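Local atomic coordinates of putative Nitroreductase (Desulfovibrio desulfuricans subsp. desulfuricans str. G20, PDB entry 3E39), a protein that binds flavin mononucleotide as a two-chain assembly and probably acts as an FMN-dependent oxidoreductase of the nitroreductase type. Residues A11-Q14 with R15-I18; A25-D28 with E29-R32; A90-E94 with V95-Q99; L122-I125 with I126-A130. All blocks are in the same frame, centred on the assembly; numbering follows the deposited sequence. Where two conformers were deposited one is given.

Interaction 1. Residues A11-Q14 with R15-I18; sequences AIRQ and RRSI. With FMN (flavin mononucleotide), chain E.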
loop_
_atom_site.group_PDB
_atom_site.type_symbol
_atom_site.label_atom_id
_atom_site.label_comp_id
_atom_site.label_asym_id
_atom_site.label_seq_id
_atom_site.Cartn_x
_atom_site.Cartn_y
_atom_site.Cartn_z
ATOM N N ALA A 11 -0.450 -7.194 12.932
ATOM C CA ALA A 11 -0.803 -5.785 12.634
ATOM C C ALA A 11 -1.574 -5.674 11.311
ATOM O O ALA A 11 -2.583 -4.966 11.200
ATOM C CB ALA A 11 0.469 -4.901 12.580
ATOM N N ILE A 12 -1.088 -6.387 10.294
ATOM C CA ILE A 12 -1.741 -6.394 8.987
ATOM C C ILE A 12 -3.169 -6.879 9.114
ATOM O O ILE A 12 -4.062 -6.305 8.541
ATOM C CB ILE A 12 -0.933 -7.219 7.957
ATOM C CG1 ILE A 12 0.335 -6.447 7.640
ATOM C CG2 ILE A 12 -1.757 -7.505 6.693
ATOM C CD1 ILE A 12 1.458 -7.223 6.991
ATOM N N ARG A 13 -3.385 -7.917 9.911
ATOM C CA ARG A 13 -4.715 -8.479 10.034
ATOM C C ARG A 13 -5.662 -7.691 10.953
ATOM O O ARG A 13 -6.864 -7.637 10.689
ATOM C CB ARG A 13 -4.576 -9.924 10.536
ATOM C CG ARG A 13 -5.877 -10.658 10.892
ATOM C CD ARG A 13 -6.843 -10.776 9.731
ATOM N NE ARG A 13 -8.079 -11.457 10.102
ATOM C CZ ARG A 13 -9.107 -10.869 10.709
ATOM N NH1 ARG A 13 -9.058 -9.586 11.015
ATOM N NH2 ARG A 13 -10.195 -11.576 11.015
ATOM N N GLN A 14 -5.095 -7.111 11.994
ATOM C CA GLN A 14 -5.854 -6.435 13.041
ATOM C C GLN A 14 -6.026 -4.926 12.857
ATOM O O GLN A 14 -6.853 -4.310 13.510
ATOM C CB GLN A 14 -5.220 -6.774 14.377
ATOM C CG GLN A 14 -5.394 -8.255 14.731
ATOM C CD GLN A 14 -4.433 -8.741 15.778
ATOM O OE1 GLN A 14 -3.660 -7.967 16.336
ATOM N NE2 GLN A 14 -4.453 -10.054 16.036
ATOM N N ARG A 15 -5.255 -4.329 11.960
ATOM C CA ARG A 15 -5.445 -2.924 11.641
ATOM C C ARG A 15 -6.883 -2.708 11.183
ATOM O O ARG A 15 -7.351 -3.367 10.246
ATOM C CB ARG A 15 -4.555 -2.524 10.483
ATOM C CG ARG A 15 -4.781 -1.091 9.958
ATOM C CD ARG A 15 -4.602 -0.997 8.400
ATOM N NE ARG A 15 -5.461 -1.984 7.731
ATOM C CZ ARG A 15 -6.744 -1.806 7.426
ATOM N NH1 ARG A 15 -7.367 -0.670 7.743
ATOM N NH2 ARG A 15 -7.421 -2.791 6.866
ATOM N N ARG A 16 -7.566 -1.744 11.798
ATOM C CA ARG A 16 -8.922 -1.417 11.416
ATOM C C ARG A 16 -9.063 0.083 11.148
ATOM O O ARG A 16 -8.302 0.913 11.677
ATOM C CB ARG A 16 -9.912 -1.756 12.551
ATOM C CG ARG A 16 -10.125 -3.227 12.903
ATOM C CD ARG A 16 -11.163 -3.934 12.052
ATOM N NE ARG A 16 -10.750 -4.094 10.660
ATOM C CZ ARG A 16 -9.866 -5.001 10.249
ATOM N NH1 ARG A 16 -9.268 -5.786 11.111
ATOM N NH2 ARG A 16 -9.540 -5.074 8.954
ATOM N N SER A 17 -10.050 0.419 10.331
ATOM C CA SER A 17 -10.416 1.815 10.162
ATOM C C SER A 17 -11.132 2.223 11.464
ATOM O O SER A 17 -12.187 1.684 11.805
ATOM C CB SER A 17 -11.349 2.028 8.978
ATOM O OG SER A 17 -10.678 1.845 7.751
ATOM N N ILE A 18 -10.518 3.160 12.173
ATOM C CA ILE A 18 -11.039 3.697 13.424
ATOM C C ILE A 18 -11.446 5.130 13.111
ATOM O O ILE A 18 -10.633 5.902 12.604
ATOM C CB ILE A 18 -9.992 3.614 14.558
ATOM C CG1 ILE A 18 -9.635 2.148 14.814
ATOM C CG2 ILE A 18 -10.512 4.245 15.848
ATOM C CD1 ILE A 18 -10.851 1.267 15.052
HETATM N N1 FMN E . -13.662 5.181 5.200
HETATM C C2 FMN E . -14.504 6.241 5.468
HETATM O O2 FMN E . -15.163 6.284 6.493
HETATM N N3 FMN E . -14.588 7.301 4.591
HETATM C C4 FMN E . -13.875 7.355 3.415
HETATM O O4 FMN E . -13.832 8.421 2.778
HETATM C C4A FMN E . -13.025 6.283 3.118
HETATM N N5 FMN E . -12.297 6.319 1.953
HETATM C C5A FMN E . -11.421 5.274 1.643
HETATM C C6 FMN E . -10.710 5.318 0.438
HETATM C C7 FMN E . -9.819 4.292 0.110
HETATM C C7M FMN E . -9.196 4.258 -1.261
HETATM C C8 FMN E . -9.671 3.204 0.994
HETATM C C8M FMN E . -8.695 2.096 0.677
HETATM C C9 FMN E . -10.410 3.157 2.179
HETATM C C9A FMN E . -11.298 4.198 2.521
HETATM N N10 FMN E . -12.055 4.167 3.725
HETATM C C10 FMN E . -12.918 5.213 4.022
HETATM C "C1'" FMN E . -11.974 3.029 4.670
HETATM C "C2'" FMN E . -12.716 1.792 4.157
HETATM O "O2'" FMN E . -14.115 1.961 4.303
HETATM C "C3'" FMN E . -12.251 0.576 4.942
HETATM O "O3'" FMN E . -10.867 0.407 4.733
HETATM C "C4'" FMN E . -12.955 -0.711 4.515
HETATM O "O4'" FMN E . -14.332 -0.602 4.798
HETATM C "C5'" FMN E . -12.414 -1.918 5.242
HETATM O "O5'" FMN E . -12.341 -1.680 6.636
HETATM P P FMN E . -11.020 -1.820 7.530
HETATM O O1P FMN E . -10.103 -0.672 7.137
HETATM O O2P FMN E . -11.439 -1.775 8.989
HETATM O O3P FMN E . -10.410 -3.144 7.151
HETATM O O HOH W 1 -4.314 -4.383 6.416
HETATM O O HOH W 2 -6.630 -5.246 8.357
HETATM O O HOH W 3 -9.434 -6.277 14.019
#
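R16 turns back on the last turn of helix 7-14, its NH1 donating to R13 O at 3.1 Å with an N-H...O angle of 160°, R13 O lying close to the plane of the R16 guanidinium. It therefore satisfies a carbonyl that helix continuation would otherwise have used. The backbone closes the same turn: R15 N donates to A11 O, just where R15 leaves the helix. The remaining nitrogens of R16 are spent on FMN. NE reaches O2P at 2.9 Å and NH2 reaches O3P at 2.8 Å, a side-on grip on two phosphate oxygens made possible by bends at chi2 and chi3. This Arg-Arg-Ser run after helix 7-14 binds the FMN phosphate here, as expected of a nitroreductase-type flavin site. R15 contributes a second guanidinium, NH1 meeting O1P at 2.8 Å and NH2 meeting O3P at 3.0 Å. S17 suits its place by being small: its amide donates almost straight to O2P (175°), and its OG gives a 2.7 Å bond to O1P. Water molecules complete the bonding, one accepting from R15 NE at 3.0 Å and lying within bonding distance of I12 O, another accepting from R16 NH1 and donating to Q14 O. R19 and R162 add further bonds to the same FMN. R13 makes a cation-pi contact with W40 of the second subunit.

Interaction 2. Residues A25-D28 with E29-R32; sequences AVSD and EAVR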
loop_
_atom_site.group_PDB
_atom_site.type_symbol
_atom_site.label_atom_id
_atom_site.label_comp_id
_atom_site.label_asym_id
_atom_site.label_seq_id
_atom_site.Cartn_x
_atom_site.Cartn_y
_atom_site.Cartn_z
ATOM N N ALA A 25 -4.053 13.766 23.327
ATOM C CA ALA A 25 -3.165 14.376 22.324
ATOM C C ALA A 25 -2.375 13.297 21.592
ATOM O O ALA A 25 -2.105 12.240 22.168
ATOM C CB ALA A 25 -2.183 15.330 22.998
ATOM N N VAL A 26 -2.051 13.564 20.325
ATOM C CA VAL A 26 -1.175 12.701 19.539
ATOM C C VAL A 26 0.122 13.466 19.458
ATOM O O VAL A 26 0.173 14.573 18.876
ATOM C CB VAL A 26 -1.718 12.438 18.133
ATOM C CG1 VAL A 26 -0.729 11.604 17.329
ATOM C CG2 VAL A 26 -3.064 11.725 18.193
ATOM N N SER A 27 1.185 12.902 20.014
ATOM C CA SER A 27 2.466 13.586 20.048
ATOM C C SER A 27 3.109 13.834 18.704
ATOM O O SER A 27 2.842 13.134 17.714
ATOM C CB SER A 27 3.466 12.801 20.898
ATOM O OG SER A 27 3.820 11.570 20.297
ATOM N N ASP A 28 3.965 14.851 18.697
ATOM C CA ASP A 28 4.763 15.177 17.536
ATOM C C ASP A 28 5.587 13.963 17.147
ATOM O O ASP A 28 5.772 13.732 15.945
ATOM C CB ASP A 28 5.726 16.351 17.787
ATOM C CG ASP A 28 5.065 17.699 17.644
ATOM O OD1 ASP A 28 3.893 17.772 17.225
ATOM O OD2 ASP A 28 5.769 18.701 17.902
ATOM N N GLU A 29 6.097 13.223 18.142
ATOM C CA GLU A 29 6.919 12.043 17.862
ATOM C C GLU A 29 6.113 10.960 17.160
ATOM O O GLU A 29 6.611 10.359 16.180
ATOM C CB GLU A 29 7.596 11.509 19.124
ATOM C CG GLU A 29 8.546 10.310 18.892
ATOM C CD GLU A 29 9.687 10.581 17.892
ATOM O OE1 GLU A 29 9.928 11.739 17.477
ATOM O OE2 GLU A 29 10.374 9.612 17.520
ATOM N N ALA A 30 4.876 10.723 17.628
ATOM C CA ALA A 30 3.980 9.771 16.947
ATOM C C ALA A 30 3.767 10.221 15.479
ATOM O O ALA A 30 3.890 9.396 14.548
ATOM C CB ALA A 30 2.651 9.618 17.664
ATOM N N VAL A 31 3.474 11.499 15.271
ATOM C CA VAL A 31 3.237 11.989 13.904
ATOM C C VAL A 31 4.501 11.784 13.052
ATOM O O VAL A 31 4.433 11.333 11.878
ATOM C CB VAL A 31 2.766 13.466 13.869
ATOM C CG1 VAL A 31 2.704 13.975 12.421
ATOM C CG2 VAL A 31 1.389 13.581 14.608
ATOM N N ARG A 32 5.652 12.101 13.639
ATOM C CA ARG A 32 6.931 11.923 12.939
ATOM C C ARG A 32 7.157 10.458 12.551
ATOM O O ARG A 32 7.544 10.161 11.404
ATOM C CB ARG A 32 8.104 12.424 13.801
ATOM C CG ARG A 32 9.376 12.561 12.981
ATOM C CD ARG A 32 10.599 12.836 13.858
ATOM N NE ARG A 32 10.945 11.666 14.667
ATOM C CZ ARG A 32 11.629 10.607 14.220
ATOM N NH1 ARG A 32 12.051 10.542 12.965
ATOM N NH2 ARG A 32 11.888 9.594 15.045
#
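S27 and A30 meet through a capping bond: S27 OG accepts from A30 N at 3.0 Å with an N-H...O angle of 162°. The hydroxyl reaches that amide because chi1 is 68°, which sets OG between the backbone N and the carbonyl carbon. S27 is thus the N-cap of helix 28-39, and serine suits the position because its short hydroxyl arm is long enough to reach a first-turn amide; OG also lies 3.5 Å from A30 CB. S27 O then receives V31 N, and D28 O receives R32 N at 2.8 Å, starting the regular helical pattern. The tight part is apolar. V26, the residue before the cap, brings CG1 to 3.9 Å from A30 CB and 4.0 Å from V31 CG2, the two valines crossing at about a right angle. The V26-V31 pair, joining the residue before the N-cap to the fourth residue of the helix, is a hydrophobic staple. On the looser, polar side, R32 grips E29 side-on: NE reaches OE1 at 3.0 Å and NH2 reaches OE2 at 2.9 Å, both oxygens being met on the syn side. The long chains of this salt bridge span one helical turn, where E29 is exposed. D28 instead forms a salt bridge with R56. In the fold, V26 packs on L117 and H153, V31 lies on V54 of strand 50-56, and F174 of the second subunit covers V31 and R32.

Interaction 3. Residues A90-E94 with V95-Q99; sequences AMYNE and VKDHQ. With FMN (flavin mononucleotide), chain G; ACT (acetate ion), chain C.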
loop_
_atom_site.group_PDB
_atom_site.type_symbol
_atom_site.label_atom_id
_atom_site.label_comp_id
_atom_site.label_asym_id
_atom_site.label_seq_id
_atom_site.Cartn_x
_atom_site.Cartn_y
_atom_site.Cartn_z
ATOM N N ALA A 90 7.257 14.910 -10.111
ATOM C CA ALA A 90 7.978 13.694 -9.799
ATOM C C ALA A 90 7.317 12.405 -10.320
ATOM O O ALA A 90 7.865 11.320 -10.129
ATOM C CB ALA A 90 8.141 13.609 -8.296
HETATM N N MSE A 91 6.138 12.490 -10.934
HETATM C CA MSE A 91 5.453 11.272 -11.392
HETATM C C MSE A 91 6.044 10.689 -12.668
HETATM O O MSE A 91 6.495 11.449 -13.532
HETATM C CB MSE A 91 3.965 11.530 -11.635
HETATM C CG MSE A 91 3.215 11.891 -10.403
HETATM SE SE MSE A 91 1.339 12.299 -10.695
HETATM C CE MSE A 91 0.747 10.763 -10.883
ATOM N N TYR A 92 6.037 9.358 -12.792
ATOM C CA TYR A 92 6.494 8.710 -14.045
ATOM C C TYR A 92 5.422 7.866 -14.720
ATOM O O TYR A 92 5.529 7.504 -15.908
ATOM C CB TYR A 92 7.733 7.845 -13.807
ATOM C CG TYR A 92 7.458 6.445 -13.249
ATOM C CD1 TYR A 92 6.991 6.267 -11.949
ATOM C CD2 TYR A 92 7.696 5.299 -14.010
ATOM C CE1 TYR A 92 6.739 4.986 -11.424
ATOM C CE2 TYR A 92 7.472 4.012 -13.478
ATOM C CZ TYR A 92 7.008 3.871 -12.179
ATOM O OH TYR A 92 6.765 2.615 -11.641
ATOM N N ASN A 93 4.386 7.541 -13.946
ATOM C CA ASN A 93 3.315 6.707 -14.415
ATOM C C ASN A 93 2.163 6.867 -13.463
ATOM O O ASN A 93 2.298 6.555 -12.295
ATOM C CB ASN A 93 3.780 5.252 -14.468
ATOM C CG ASN A 93 2.715 4.306 -15.031
ATOM O OD1 ASN A 93 1.761 3.945 -14.356
ATOM N ND2 ASN A 93 2.895 3.887 -16.296
ATOM N N GLU A 94 1.032 7.346 -13.951
ATOM C CA GLU A 94 -0.040 7.698 -12.994
ATOM C C GLU A 94 -0.556 6.479 -12.220
ATOM O O GLU A 94 -0.664 6.536 -10.991
ATOM C CB GLU A 94 -1.152 8.534 -13.656
ATOM C CG GLU A 94 -0.581 9.770 -14.387
ATOM C CD GLU A 94 -1.578 10.904 -14.605
ATOM O OE1 GLU A 94 -2.754 10.775 -14.221
ATOM O OE2 GLU A 94 -1.168 11.939 -15.173
ATOM N N VAL A 95 -0.827 5.371 -12.900
ATOM C CA VAL A 95 -1.278 4.172 -12.170
ATOM C C VAL A 95 -0.257 3.764 -11.091
ATOM O O VAL A 95 -0.638 3.597 -9.928
ATOM C CB VAL A 95 -1.536 2.975 -13.102
ATOM C CG1 VAL A 95 -1.628 1.676 -12.289
ATOM C CG2 VAL A 95 -2.816 3.237 -13.951
ATOM N N LYS A 96 1.004 3.591 -11.486
ATOM C CA LYS A 96 2.058 3.140 -10.559
ATOM C C LYS A 96 2.327 4.107 -9.398
ATOM O O LYS A 96 2.672 3.689 -8.299
ATOM C CB LYS A 96 3.334 2.787 -11.323
ATOM C CG LYS A 96 3.124 1.585 -12.254
ATOM C CD LYS A 96 4.390 1.245 -12.999
ATOM C CE LYS A 96 4.117 0.899 -14.399
ATOM N NZ LYS A 96 5.334 0.502 -15.119
ATOM N N ASP A 97 2.178 5.399 -9.653
ATOM C CA ASP A 97 2.391 6.416 -8.611
ATOM C C ASP A 97 1.173 6.468 -7.671
ATOM O O ASP A 97 1.328 6.679 -6.455
ATOM C CB ASP A 97 2.748 7.768 -9.242
ATOM C CG ASP A 97 4.164 7.807 -9.783
ATOM O OD1 ASP A 97 5.082 7.208 -9.183
ATOM O OD2 ASP A 97 4.364 8.454 -10.829
ATOM N N HIS A 98 -0.027 6.226 -8.217
ATOM C CA HIS A 98 -1.203 6.060 -7.334
ATOM C C HIS A 98 -0.976 4.822 -6.437
ATOM O O HIS A 98 -1.278 4.858 -5.225
ATOM C CB HIS A 98 -2.519 5.948 -8.098
ATOM C CG HIS A 98 -2.947 7.225 -8.745
ATOM N ND1 HIS A 98 -3.091 8.406 -8.040
ATOM C CD2 HIS A 98 -3.282 7.500 -10.027
ATOM C CE1 HIS A 98 -3.460 9.366 -8.879
ATOM N NE2 HIS A 98 -3.578 8.844 -10.088
ATOM N N GLN A 99 -0.448 3.735 -7.014
ATOM C CA GLN A 99 -0.169 2.528 -6.239
ATOM C C GLN A 99 0.850 2.844 -5.143
ATOM O O GLN A 99 0.697 2.441 -3.978
ATOM C CB GLN A 99 0.385 1.401 -7.126
ATOM C CG GLN A 99 -0.599 0.826 -8.118
ATOM C CD GLN A 99 0.082 -0.114 -9.107
ATOM O OE1 GLN A 99 1.293 -0.068 -9.268
ATOM N NE2 GLN A 99 -0.718 -0.935 -9.820
HETATM N N1 FMN G . 12.100 -2.789 -9.055
HETATM C C2 FMN G . 12.594 -3.495 -10.126
HETATM O O2 FMN G . 13.669 -4.029 -10.004
HETATM N N3 FMN G . 11.891 -3.639 -11.302
HETATM C C4 FMN G . 10.651 -3.085 -11.469
HETATM O O4 FMN G . 9.939 -3.486 -12.391
HETATM C C4A FMN G . 10.130 -2.357 -10.417
HETATM N N5 FMN G . 8.896 -1.786 -10.542
HETATM C C5A FMN G . 8.362 -1.093 -9.476
HETATM C C6 FMN G . 7.123 -0.511 -9.646
HETATM C C7 FMN G . 6.538 0.189 -8.591
HETATM C C7M FMN G . 5.211 0.877 -8.773
HETATM C C8 FMN G . 7.194 0.330 -7.372
HETATM C C8M FMN G . 6.471 0.880 -6.153
HETATM C C9 FMN G . 8.448 -0.227 -7.220
HETATM C C9A FMN G . 9.059 -0.938 -8.274
HETATM N N10 FMN G . 10.325 -1.538 -8.146
HETATM C C10 FMN G . 10.844 -2.227 -9.200
HETATM C "C1'" FMN G . 11.118 -1.476 -6.872
HETATM C "C2'" FMN G . 11.695 -0.070 -6.674
HETATM O "O2'" FMN G . 12.771 0.140 -7.563
HETATM C "C3'" FMN G . 12.075 0.123 -5.212
HETATM O "O3'" FMN G . 10.964 0.074 -4.375
HETATM C "C4'" FMN G . 12.821 1.445 -4.969
HETATM O "O4'" FMN G . 14.041 1.447 -5.698
HETATM C "C5'" FMN G . 13.169 1.624 -3.503
HETATM O "O5'" FMN G . 13.905 0.509 -3.012
HETATM P P FMN G . 13.382 -0.307 -1.751
HETATM O O1P FMN G . 14.502 -1.209 -1.292
HETATM O O2P FMN G . 12.149 -1.065 -2.212
HETATM O O3P FMN G . 13.011 0.641 -0.648
HETATM C C ACT C . 8.726 0.590 -13.954
HETATM O O ACT C . 7.682 0.522 -13.283
HETATM O OXT ACT C . 8.585 0.612 -15.186
HETATM C CH3 ACT C . 10.077 0.632 -13.299
HETATM O O HOH W 4 -4.509 9.603 -12.620
#
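N93 caps the start of helix 94-114 by accepting K96 N on its side-chain OD1, at 3.0 Å and with an N-H...O angle of 174°. This is an N-cap, and asparagine suits it because its short amide can reach a first-turn NH. Among the other polar contacts, D97 answers from the helix: its OD2 takes two backbone donors, Y92 N at 2.7 Å, nearly along the C-O axis, and N93 N at 3.2 Å, from above the carboxylate plane. An aspartate here ties the loop to the first turn, and two NH groups facing one oxygen would probably stabilise its negative charge. Routine helical bonds follow, D97 N to N93 O and H98 N to E94 O. A water joins E94 OE1 to H98 NE2, while H98 ND1 is bonded to E146. K96 NZ bonds to N127 OD1 and G123 O of the second subunit.

Packing makes up the second group. Selenomethionine M91 crosses D97 obliquely, its CB 3.2 Å from D97 OD2 and its CE beside D97 CB. The Y92 ring carries N93 CB over its centre on one face, and the aliphatic part of K96 passes the hydroxyl at about a right angle, CD lying 3.1 Å from OH.

The last group concerns the ligands. Y92 and K96 line the pocket of the second FMN, methyl C7M lying 3.7 Å from Y92 OH. An acetate ion, probably from the crystallisation liquor, bridges the two side chains: its O atom accepts from Y92 OH at 2.8 Å and also from K96 NZ.

Interaction 4. Residues L122-I125 with I126-A130; sequences LGEI and INQAA. With FMN (flavin mononucleotide), chain E.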
loop_
_atom_site.group_PDB
_atom_site.type_symbol
_atom_site.label_atom_id
_atom_site.label_comp_id
_atom_site.label_asym_id
_atom_site.label_seq_id
_atom_site.Cartn_x
_atom_site.Cartn_y
_atom_site.Cartn_z
ATOM N N LEU A 122 -9.174 8.289 4.367
ATOM C CA LEU A 122 -10.310 9.010 3.819
ATOM C C LEU A 122 -10.027 9.327 2.355
ATOM O O LEU A 122 -9.048 10.002 2.055
ATOM C CB LEU A 122 -10.573 10.297 4.594
ATOM C CG LEU A 122 -10.991 10.154 6.055
ATOM C CD1 LEU A 122 -11.169 11.538 6.707
ATOM C CD2 LEU A 122 -12.245 9.358 6.186
ATOM N N GLY A 123 -10.855 8.786 1.456
ATOM C CA GLY A 123 -10.723 8.991 0.007
ATOM C C GLY A 123 -11.882 9.727 -0.650
ATOM O O GLY A 123 -11.733 10.317 -1.697
ATOM N N GLU A 124 -13.058 9.706 -0.047
ATOM C CA GLU A 124 -14.155 10.483 -0.610
ATOM C C GLU A 124 -13.773 11.955 -0.707
ATOM O O GLU A 124 -14.197 12.660 -1.629
ATOM C CB GLU A 124 -15.413 10.269 0.237
ATOM C CG GLU A 124 -16.558 11.242 -0.029
ATOM C CD GLU A 124 -16.452 12.553 0.764
ATOM O OE1 GLU A 124 -15.512 12.715 1.571
ATOM O OE2 GLU A 124 -17.341 13.400 0.573
ATOM N N ILE A 125 -12.917 12.407 0.200
ATOM C CA ILE A 125 -12.531 13.797 0.271
ATOM C C ILE A 125 -11.767 14.252 -0.970
ATOM O O ILE A 125 -11.835 15.432 -1.350
ATOM C CB ILE A 125 -11.758 14.124 1.599
ATOM C CG1 ILE A 125 -11.584 15.652 1.763
ATOM C CG2 ILE A 125 -10.392 13.370 1.716
ATOM C CD1 ILE A 125 -11.246 16.064 3.175
ATOM N N ILE A 126 -11.059 13.328 -1.620
ATOM C CA ILE A 126 -10.266 13.708 -2.793
ATOM C C ILE A 126 -11.135 14.073 -3.983
ATOM O O ILE A 126 -10.663 14.769 -4.892
ATOM C CB ILE A 126 -9.157 12.682 -3.216
ATOM C CG1 ILE A 126 -9.746 11.503 -3.991
ATOM C CG2 ILE A 126 -8.297 12.249 -1.971
ATOM C CD1 ILE A 126 -8.706 10.507 -4.475
ATOM N N ASN A 127 -12.404 13.646 -3.960
ATOM C CA ASN A 127 -13.350 13.998 -5.033
ATOM C C ASN A 127 -13.528 15.522 -5.139
ATOM O O ASN A 127 -13.919 16.025 -6.193
ATOM C CB ASN A 127 -14.736 13.426 -4.773
ATOM C CG ASN A 127 -14.762 11.939 -4.624
ATOM O OD1 ASN A 127 -13.799 11.238 -4.944
ATOM N ND2 ASN A 127 -15.902 11.428 -4.150
ATOM N N GLN A 128 -13.303 16.226 -4.032
ATOM C CA GLN A 128 -13.398 17.688 -3.982
ATOM C C GLN A 128 -12.062 18.418 -4.139
ATOM O O GLN A 128 -11.953 19.603 -3.827
ATOM C CB GLN A 128 -14.066 18.096 -2.661
ATOM C CG GLN A 128 -15.538 17.739 -2.519
ATOM C CD GLN A 128 -15.838 16.234 -2.381
ATOM O OE1 GLN A 128 -16.446 15.629 -3.274
ATOM N NE2 GLN A 128 -15.398 15.630 -1.258
ATOM N N ALA A 129 -11.050 17.739 -4.662
ATOM C CA ALA A 129 -9.723 18.344 -4.803
ATOM C C ALA A 129 -9.683 19.703 -5.499
ATOM O O ALA A 129 -8.955 20.582 -5.081
ATOM C CB ALA A 129 -8.777 17.369 -5.570
ATOM N N ALA A 130 -10.427 19.860 -6.586
ATOM C CA ALA A 130 -10.371 21.098 -7.405
ATOM C C ALA A 130 -10.689 22.383 -6.630
ATOM O O ALA A 130 -10.121 23.431 -6.896
ATOM C CB ALA A 130 -11.333 20.961 -8.637
HETATM N N1 FMN E . -13.662 5.181 5.200
HETATM C C2 FMN E . -14.504 6.241 5.468
HETATM O O2 FMN E . -15.163 6.284 6.493
HETATM N N3 FMN E . -14.588 7.301 4.591
HETATM C C4 FMN E . -13.875 7.355 3.415
HETATM O O4 FMN E . -13.832 8.421 2.778
HETATM C C4A FMN E . -13.025 6.283 3.118
HETATM N N5 FMN E . -12.297 6.319 1.953
HETATM C C5A FMN E . -11.421 5.274 1.643
HETATM C C6 FMN E . -10.710 5.318 0.438
HETATM C C7 FMN E . -9.819 4.292 0.110
HETATM C C7M FMN E . -9.196 4.258 -1.261
HETATM C C8 FMN E . -9.671 3.204 0.994
HETATM C C8M FMN E . -8.695 2.096 0.677
HETATM C C9 FMN E . -10.410 3.157 2.179
HETATM C C9A FMN E . -11.298 4.198 2.521
HETATM N N10 FMN E . -12.055 4.167 3.725
HETATM C C10 FMN E . -12.918 5.213 4.022
HETATM C "C1'" FMN E . -11.974 3.029 4.670
HETATM C "C2'" FMN E . -12.716 1.792 4.157
HETATM O "O2'" FMN E . -14.115 1.961 4.303
HETATM C "C3'" FMN E . -12.251 0.576 4.942
HETATM O "O3'" FMN E . -10.867 0.407 4.733
HETATM C "C4'" FMN E . -12.955 -0.711 4.515
HETATM O "O4'" FMN E . -14.332 -0.602 4.798
HETATM C "C5'" FMN E . -12.414 -1.918 5.242
HETATM O "O5'" FMN E . -12.341 -1.680 6.636
HETATM P P FMN E . -11.020 -1.820 7.530
HETATM O O1P FMN E . -10.103 -0.672 7.137
HETATM O O2P FMN E . -11.439 -1.775 8.989
HETATM O O3P FMN E . -10.410 -3.144 7.151
#
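E124 and Q128 set their flat ends 44° apart, the Q128 amide coming obliquely to the E124 carboxylate, while the N127 amide lies at 63° to that carboxylate. The carbonyl oxygen E124 O lies over one face of the N127 amide, 3.1 Å from its CG. Q128 NE2 also reaches E124 O, at 3.2 Å, but this bond is weak and bent; the firmer partner of that nitrogen is H68 O. The third flat group is the flavin, where L122 CD2 stands 3.5 Å from N3, over the pyrimidine end.

The backbone between these groups is a 3-10 turn. I126 N donates to G123 O at 3.1 Å, N127 N to E124 O and Q128 N to I125 O, each donor standing well above the plane of its carbonyl. Q128 then becomes the N-cap of helix 129-135.

The residue types suit the flavin on one side and the sheet on the other. G123 has no side chain, so the main chain can press close to the isoalloxazine: its N comes closest to the flavin at N5, 2.9 Å away, while its hydrogen bond goes to O4, at 3.3 Å. E124 N donates to O4 as well, at 3.2 Å. E124 turns its carboxylate to T69 OG1 and R70 N, with CG anti to the backbone N (chi1 167°). I125, buried, packs on F145 and A148 of strand 143-152. N127 faces the second subunit. Backbone NH groups directed at the flavin O4, close to N5, are consistent with a nitroreductase-type FMN site.

How the interactions relate
Interactions 1 and 4 hold the same FMN at its two ends, phosphate and pyrimidine; their centres are 23 Å apart, on opposite sides of the chain's centre, though their nearest atoms come to about 7 Å. Interaction 3 lies at the other FMN, whose phosphate is bound by the second subunit, so both chains build each site. Its centre is 18 Å from that of interaction 4 in the same chain, and the two also meet across the subunit boundary. Interaction 2 stands away from the flavin, 19 Å from interaction 1 between centres and 29 Å from interaction 3, although it too touches the second subunit.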